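Local coordinates for protein putative isomerase (Streptomyces coelicolor A3, PDB 2OQH) that probably dehydrates D-glucarate to 5-dehydro-4-deoxy-D-glucarate, as a TIM-barrel member of the enolase superfamily, at residues A[117-131]-A[311-325]. Residues are numbered along the deposited sequence; the frame is centred on the assembly and turned at random.
Sequences TDLLGGAVRDEVPIT and AVVSSTPVLSRAIDS. With SO4 (sulfate ion), chain E.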
loop_
_atom_site.group_PDB
_atom_site.type_symbol
_atom_site.label_atom_id
_atom_site.label_comp_id
_atom_site.label_asym_id
_atom_site.label_seq_id
_atom_site.Cartn_x
_atom_site.Cartn_y
_atom_site.Cartn_z
ATOM N N THR A 117 -3.310 6.541 -15.687
ATOM C CA THR A 117 -4.491 5.684 -15.677
ATOM C C THR A 117 -4.843 5.220 -17.086
ATOM O O THR A 117 -5.121 4.038 -17.311
ATOM C CB THR A 117 -5.701 6.420 -15.097
ATOM O OG1 THR A 117 -5.412 6.822 -13.752
ATOM C CG2 THR A 117 -6.931 5.520 -15.115
ATOM N N ASP A 118 -4.835 6.153 -18.036
ATOM C CA ASP A 118 -5.150 5.817 -19.420
ATOM C C ASP A 118 -4.065 4.961 -20.066
ATOM O O ASP A 118 -4.313 4.291 -21.063
ATOM C CB ASP A 118 -5.364 7.084 -20.259
ATOM C CG ASP A 118 -6.785 7.616 -20.166
ATOM O OD1 ASP A 118 -7.680 6.857 -19.728
ATOM O OD2 ASP A 118 -7.012 8.789 -20.545
ATOM N N LEU A 119 -2.859 4.988 -19.515
ATOM C CA LEU A 119 -1.796 4.170 -20.077
ATOM C C LEU A 119 -1.854 2.760 -19.472
ATOM O O LEU A 119 -1.173 1.849 -19.935
ATOM C CB LEU A 119 -0.433 4.823 -19.825
ATOM C CG LEU A 119 -0.217 6.155 -20.570
ATOM C CD1 LEU A 119 1.136 6.753 -20.208
ATOM C CD2 LEU A 119 -0.318 5.931 -22.076
ATOM N N LEU A 120 -2.688 2.591 -18.449
ATOM C CA LEU A 120 -2.846 1.299 -17.779
ATOM C C LEU A 120 -4.162 0.594 -18.125
ATOM O O LEU A 120 -4.530 -0.388 -17.485
ATOM C CB LEU A 120 -2.754 1.478 -16.260
ATOM C CG LEU A 120 -1.447 2.032 -15.682
ATOM C CD1 LEU A 120 -1.614 2.280 -14.188
ATOM C CD2 LEU A 120 -0.308 1.064 -15.942
ATOM N N GLY A 121 -4.870 1.091 -19.131
ATOM C CA GLY A 121 -6.125 0.476 -19.524
ATOM C C GLY A 121 -7.351 1.352 -19.342
ATOM O O GLY A 121 -8.459 0.967 -19.709
ATOM N N GLY A 122 -7.163 2.538 -18.773
ATOM C CA GLY A 122 -8.293 3.423 -18.582
ATOM C C GLY A 122 -9.067 3.134 -17.312
ATOM O O GLY A 122 -9.023 2.032 -16.763
ATOM N N ALA A 123 -9.796 4.143 -16.861
ATOM C CA ALA A 123 -10.579 4.051 -15.645
ATOM C C ALA A 123 -11.809 3.165 -15.747
ATOM O O ALA A 123 -12.506 3.164 -16.763
ATOM C CB ALA A 123 -10.994 5.447 -15.208
ATOM N N VAL A 124 -12.049 2.400 -14.683
ATOM C CA VAL A 124 -13.219 1.539 -14.574
ATOM C C VAL A 124 -13.965 2.042 -13.345
ATOM O O VAL A 124 -15.101 1.657 -13.088
ATOM C CB VAL A 124 -12.858 0.045 -14.390
ATOM C CG1 VAL A 124 -12.326 -0.511 -15.691
ATOM C CG2 VAL A 124 -11.838 -0.126 -13.276
ATOM N N ARG A 125 -13.294 2.909 -12.594
ATOM C CA ARG A 125 -13.853 3.545 -11.405
ATOM C C ARG A 125 -13.099 4.860 -11.192
ATOM O O ARG A 125 -11.910 4.953 -11.502
ATOM C CB ARG A 125 -13.725 2.636 -10.170
ATOM C CG ARG A 125 -12.309 2.341 -9.693
ATOM C CD ARG A 125 -12.358 1.522 -8.401
ATOM N NE ARG A 125 -12.988 0.209 -8.586
ATOM C CZ ARG A 125 -12.398 -0.826 -9.180
ATOM N NH1 ARG A 125 -11.163 -0.708 -9.646
ATOM N NH2 ARG A 125 -13.040 -1.979 -9.312
ATOM N N ASP A 126 -13.783 5.881 -10.680
ATOM C CA ASP A 126 -13.139 7.180 -10.470
ATOM C C ASP A 126 -12.924 7.532 -9.002
ATOM O O ASP A 126 -12.171 8.458 -8.683
ATOM C CB ASP A 126 -13.955 8.281 -11.157
ATOM C CG ASP A 126 -15.345 8.424 -10.574
ATOM O OD1 ASP A 126 -15.997 7.383 -10.323
ATOM O OD2 ASP A 126 -15.797 9.582 -10.374
ATOM N N GLU A 127 -13.582 6.791 -8.114
ATOM C CA GLU A 127 -13.460 7.013 -6.683
ATOM C C GLU A 127 -12.892 5.773 -6.006
ATOM O O GLU A 127 -13.315 4.650 -6.287
ATOM C CB GLU A 127 -14.822 7.350 -6.080
ATOM C CG GLU A 127 -15.360 8.709 -6.496
ATOM C CD GLU A 127 -14.425 9.839 -6.110
ATOM O OE1 GLU A 127 -13.991 9.872 -4.939
ATOM O OE2 GLU A 127 -14.125 10.700 -6.972
ATOM N N VAL A 128 -11.936 5.987 -5.111
ATOM C CA VAL A 128 -11.286 4.890 -4.406
ATOM C C VAL A 128 -11.485 4.918 -2.897
ATOM O O VAL A 128 -10.844 5.700 -2.198
ATOM C CB VAL A 128 -9.769 4.898 -4.659
ATOM C CG1 VAL A 128 -9.117 3.748 -3.915
ATOM C CG2 VAL A 128 -9.496 4.808 -6.142
ATOM N N PRO A 129 -12.361 4.047 -2.376
ATOM C CA PRO A 129 -12.632 3.976 -0.937
ATOM C C PRO A 129 -11.387 3.560 -0.146
ATOM O O PRO A 129 -10.577 2.755 -0.624
ATOM C CB PRO A 129 -13.733 2.921 -0.846
ATOM C CG PRO A 129 -14.392 2.973 -2.188
ATOM C CD PRO A 129 -13.221 3.106 -3.114
ATOM N N ILE A 130 -11.225 4.111 1.053
ATOM C CA ILE A 130 -10.080 3.743 1.878
ATOM C C ILE A 130 -10.537 3.205 3.227
ATOM O O ILE A 130 -11.703 3.323 3.586
ATOM C CB ILE A 130 -9.101 4.924 2.085
ATOM C CG1 ILE A 130 -9.785 6.067 2.836
ATOM C CG2 ILE A 130 -8.589 5.394 0.735
ATOM C CD1 ILE A 130 -8.836 7.165 3.237
ATOM N N THR A 131 -9.601 2.617 3.959
ATOM C CA THR A 131 -9.873 1.998 5.250
ATOM C C THR A 131 -9.354 2.785 6.449
ATOM O O THR A 131 -8.307 3.431 6.381
ATOM C CB THR A 131 -9.231 0.605 5.294
ATOM O OG1 THR A 131 -9.602 -0.117 4.113
ATOM C CG2 THR A 131 -9.675 -0.161 6.533
ATOM N N ALA A 311 -4.003 5.421 -9.618
ATOM C CA ALA A 311 -4.050 5.139 -11.052
ATOM C C ALA A 311 -4.218 3.633 -11.253
ATOM O O ALA A 311 -4.951 3.185 -12.132
ATOM C CB ALA A 311 -2.770 5.620 -11.734
ATOM N N VAL A 312 -3.540 2.853 -10.421
ATOM C CA VAL A 312 -3.641 1.411 -10.534
ATOM C C VAL A 312 -5.047 0.943 -10.178
ATOM O O VAL A 312 -5.672 0.218 -10.946
ATOM C CB VAL A 312 -2.608 0.712 -9.641
ATOM C CG1 VAL A 312 -2.797 -0.798 -9.705
ATOM C CG2 VAL A 312 -1.202 1.076 -10.116
ATOM N N VAL A 313 -5.556 1.378 -9.030
ATOM C CA VAL A 313 -6.894 0.979 -8.611
ATOM C C VAL A 313 -7.937 1.373 -9.649
ATOM O O VAL A 313 -8.798 0.574 -10.026
ATOM C CB VAL A 313 -7.277 1.622 -7.257
ATOM C CG1 VAL A 313 -8.726 1.295 -6.923
ATOM C CG2 VAL A 313 -6.358 1.116 -6.154
ATOM N N SER A 314 -7.838 2.611 -10.117
ATOM C CA SER A 314 -8.761 3.161 -11.100
ATOM C C SER A 314 -8.872 2.329 -12.379
ATOM O O SER A 314 -9.956 2.196 -12.946
ATOM C CB SER A 314 -8.332 4.596 -11.448
ATOM O OG SER A 314 -9.193 5.181 -12.411
ATOM N N SER A 315 -7.756 1.767 -12.830
ATOM C CA SER A 315 -7.751 0.975 -14.059
ATOM C C SER A 315 -7.827 -0.536 -13.844
ATOM O O SER A 315 -7.770 -1.308 -14.805
ATOM C CB SER A 315 -6.483 1.286 -14.858
ATOM O OG SER A 315 -5.322 0.932 -14.122
ATOM N N THR A 316 -7.980 -0.963 -12.598
ATOM C CA THR A 316 -7.985 -2.393 -12.299
ATOM C C THR A 316 -9.278 -2.932 -11.682
ATOM O O THR A 316 -9.559 -2.712 -10.502
ATOM C CB THR A 316 -6.790 -2.722 -11.380
ATOM O OG1 THR A 316 -5.590 -2.170 -11.950
ATOM C CG2 THR A 316 -6.623 -4.228 -11.226
ATOM N N PRO A 317 -10.074 -3.669 -12.477
ATOM C CA PRO A 317 -11.339 -4.241 -12.013
ATOM C C PRO A 317 -11.327 -4.966 -10.660
ATOM O O PRO A 317 -12.146 -4.672 -9.798
ATOM C CB PRO A 317 -11.733 -5.162 -13.166
ATOM C CG PRO A 317 -11.276 -4.392 -14.357
ATOM C CD PRO A 317 -9.885 -3.934 -13.916
ATOM N N VAL A 318 -10.403 -5.900 -10.465
ATOM C CA VAL A 318 -10.358 -6.659 -9.217
ATOM C C VAL A 318 -10.114 -5.840 -7.934
ATOM O O VAL A 318 -10.422 -6.300 -6.831
ATOM C CB VAL A 318 -9.312 -7.802 -9.311
ATOM C CG1 VAL A 318 -7.900 -7.236 -9.260
ATOM C CG2 VAL A 318 -9.541 -8.806 -8.202
ATOM N N LEU A 319 -9.570 -4.637 -8.062
ATOM C CA LEU A 319 -9.335 -3.806 -6.884
ATOM C C LEU A 319 -10.616 -3.039 -6.542
ATOM O O LEU A 319 -10.659 -1.808 -6.582
ATOM C CB LEU A 319 -8.174 -2.848 -7.148
ATOM C CG LEU A 319 -6.814 -3.559 -7.178
ATOM C CD1 LEU A 319 -5.735 -2.642 -7.724
ATOM C CD2 LEU A 319 -6.469 -4.024 -5.778
ATOM N N SER A 320 -11.653 -3.792 -6.190
ATOM C CA SER A 320 -12.959 -3.233 -5.875
ATOM C C SER A 320 -13.239 -3.030 -4.390
ATOM O O SER A 320 -14.365 -2.712 -4.009
ATOM C CB SER A 320 -14.035 -4.145 -6.441
ATOM O OG SER A 320 -13.925 -5.437 -5.865
ATOM N N ARG A 321 -12.225 -3.206 -3.559
ATOM C CA ARG A 321 -12.392 -3.071 -2.116
ATOM C C ARG A 321 -11.869 -1.740 -1.604
ATOM O O ARG A 321 -11.191 -1.012 -2.326
ATOM C CB ARG A 321 -11.635 -4.196 -1.408
ATOM C CG ARG A 321 -12.097 -5.598 -1.784
ATOM C CD ARG A 321 -10.982 -6.610 -1.551
ATOM N NE ARG A 321 -11.389 -7.980 -1.874
ATOM C CZ ARG A 321 -11.836 -8.864 -0.987
ATOM N NH1 ARG A 321 -11.940 -8.527 0.294
ATOM N NH2 ARG A 321 -12.172 -10.090 -1.380
ATOM N N ALA A 322 -12.192 -1.420 -0.356
ATOM C CA ALA A 322 -11.689 -0.192 0.237
ATOM C C ALA A 322 -10.233 -0.516 0.546
ATOM O O ALA A 322 -9.960 -1.403 1.343
ATOM C CB ALA A 322 -12.441 0.130 1.520
ATOM N N ILE A 323 -9.304 0.190 -0.088
ATOM C CA ILE A 323 -7.880 -0.075 0.122
ATOM C C ILE A 323 -7.360 0.448 1.447
ATOM O O ILE A 323 -8.008 1.266 2.097
ATOM C CB ILE A 323 -7.010 0.567 -0.984
ATOM C CG1 ILE A 323 -7.075 2.092 -0.866
ATOM C CG2 ILE A 323 -7.484 0.111 -2.362
ATOM C CD1 ILE A 323 -6.100 2.838 -1.783
ATOM N N ASP A 324 -6.188 -0.046 1.843
ATOM C CA ASP A 324 -5.529 0.408 3.061
ATOM C C ASP A 324 -4.805 1.672 2.641
ATOM O O ASP A 324 -4.170 1.707 1.589
ATOM C CB ASP A 324 -4.500 -0.612 3.560
ATOM C CG ASP A 324 -5.124 -1.718 4.393
ATOM O OD1 ASP A 324 -6.327 -1.617 4.720
ATOM O OD2 ASP A 324 -4.401 -2.682 4.737
ATOM N N SER A 325 -4.907 2.720 3.441
ATOM C CA SER A 325 -4.241 3.962 3.091
ATOM C C SER A 325 -4.087 4.840 4.303
ATOM O O SER A 325 -5.065 5.169 4.966
ATOM C CB SER A 325 -5.029 4.720 2.019
ATOM O OG SER A 325 -4.458 6.003 1.788
HETATM S S SO4 E . -16.535 -0.857 -8.091
HETATM O O1 SO4 E . -15.603 -1.569 -7.200
HETATM O O2 SO4 E . -16.753 -1.643 -9.321
HETATM O O3 SO4 E . -15.958 0.467 -8.446
HETATM O O4 SO4 E . -17.826 -0.664 -7.410
#
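Arg125 reaches over the end of helix 303-315 and meets the backbone carbonyls of the turn that follows it, a worked example of an arginine side chain binding main-chain C=O groups at the end of a helix and in the turn after it. Its CG sits between the backbone N and the carbonyl carbon (chi1 65°), and a bend at chi3 brings the edge of the guanidinium to the carbonyls of the type I turn from Thr316 to Leu319. NH1 donates to Thr316 O at 2.7 Å, from above that carbonyl's plane, and weakly to Val313 O; NH2 bonds Pro317 O at 2.9 Å. These acceptors lie near the guanidinium plane, whereas Leu319 O sits over one face, 3.2 Å above it. NE donates to sulfate O3 at 3.0 Å, the ion probably coming from the crystallisation liquor. An alanine here would lose all these bonds and is likely to leave the Thr316-Leu319 turn less firmly tied to the loop that leads into strand 127-134, with Pro317 O deprived of this donor.

Ser314 holds the neighbouring backbone: with OG anti to its own N (chi1 180°), it donates to Arg125 O, 2.9 Å away and almost in line with the C=O, while Ser314 O receives Val124 N at 2.7 Å. Further on, Val128 and Val313 meet tip to tip, CG2 to CG1 at 3.7 Å. Strand 127-134 then pairs in parallel with strand 323-324, closing the barrel between its first and last strands; Thr131 OG1 donates to Ile323 O from above the carbonyl plane. On either side of the Val128-Val313 contact, Arg125 and Ser314 before it and Thr131 after it, polar side chains thus bind main-chain carbonyls, and the positive guanidinium probably offsets the partial negative charge of the helix's C-terminal end.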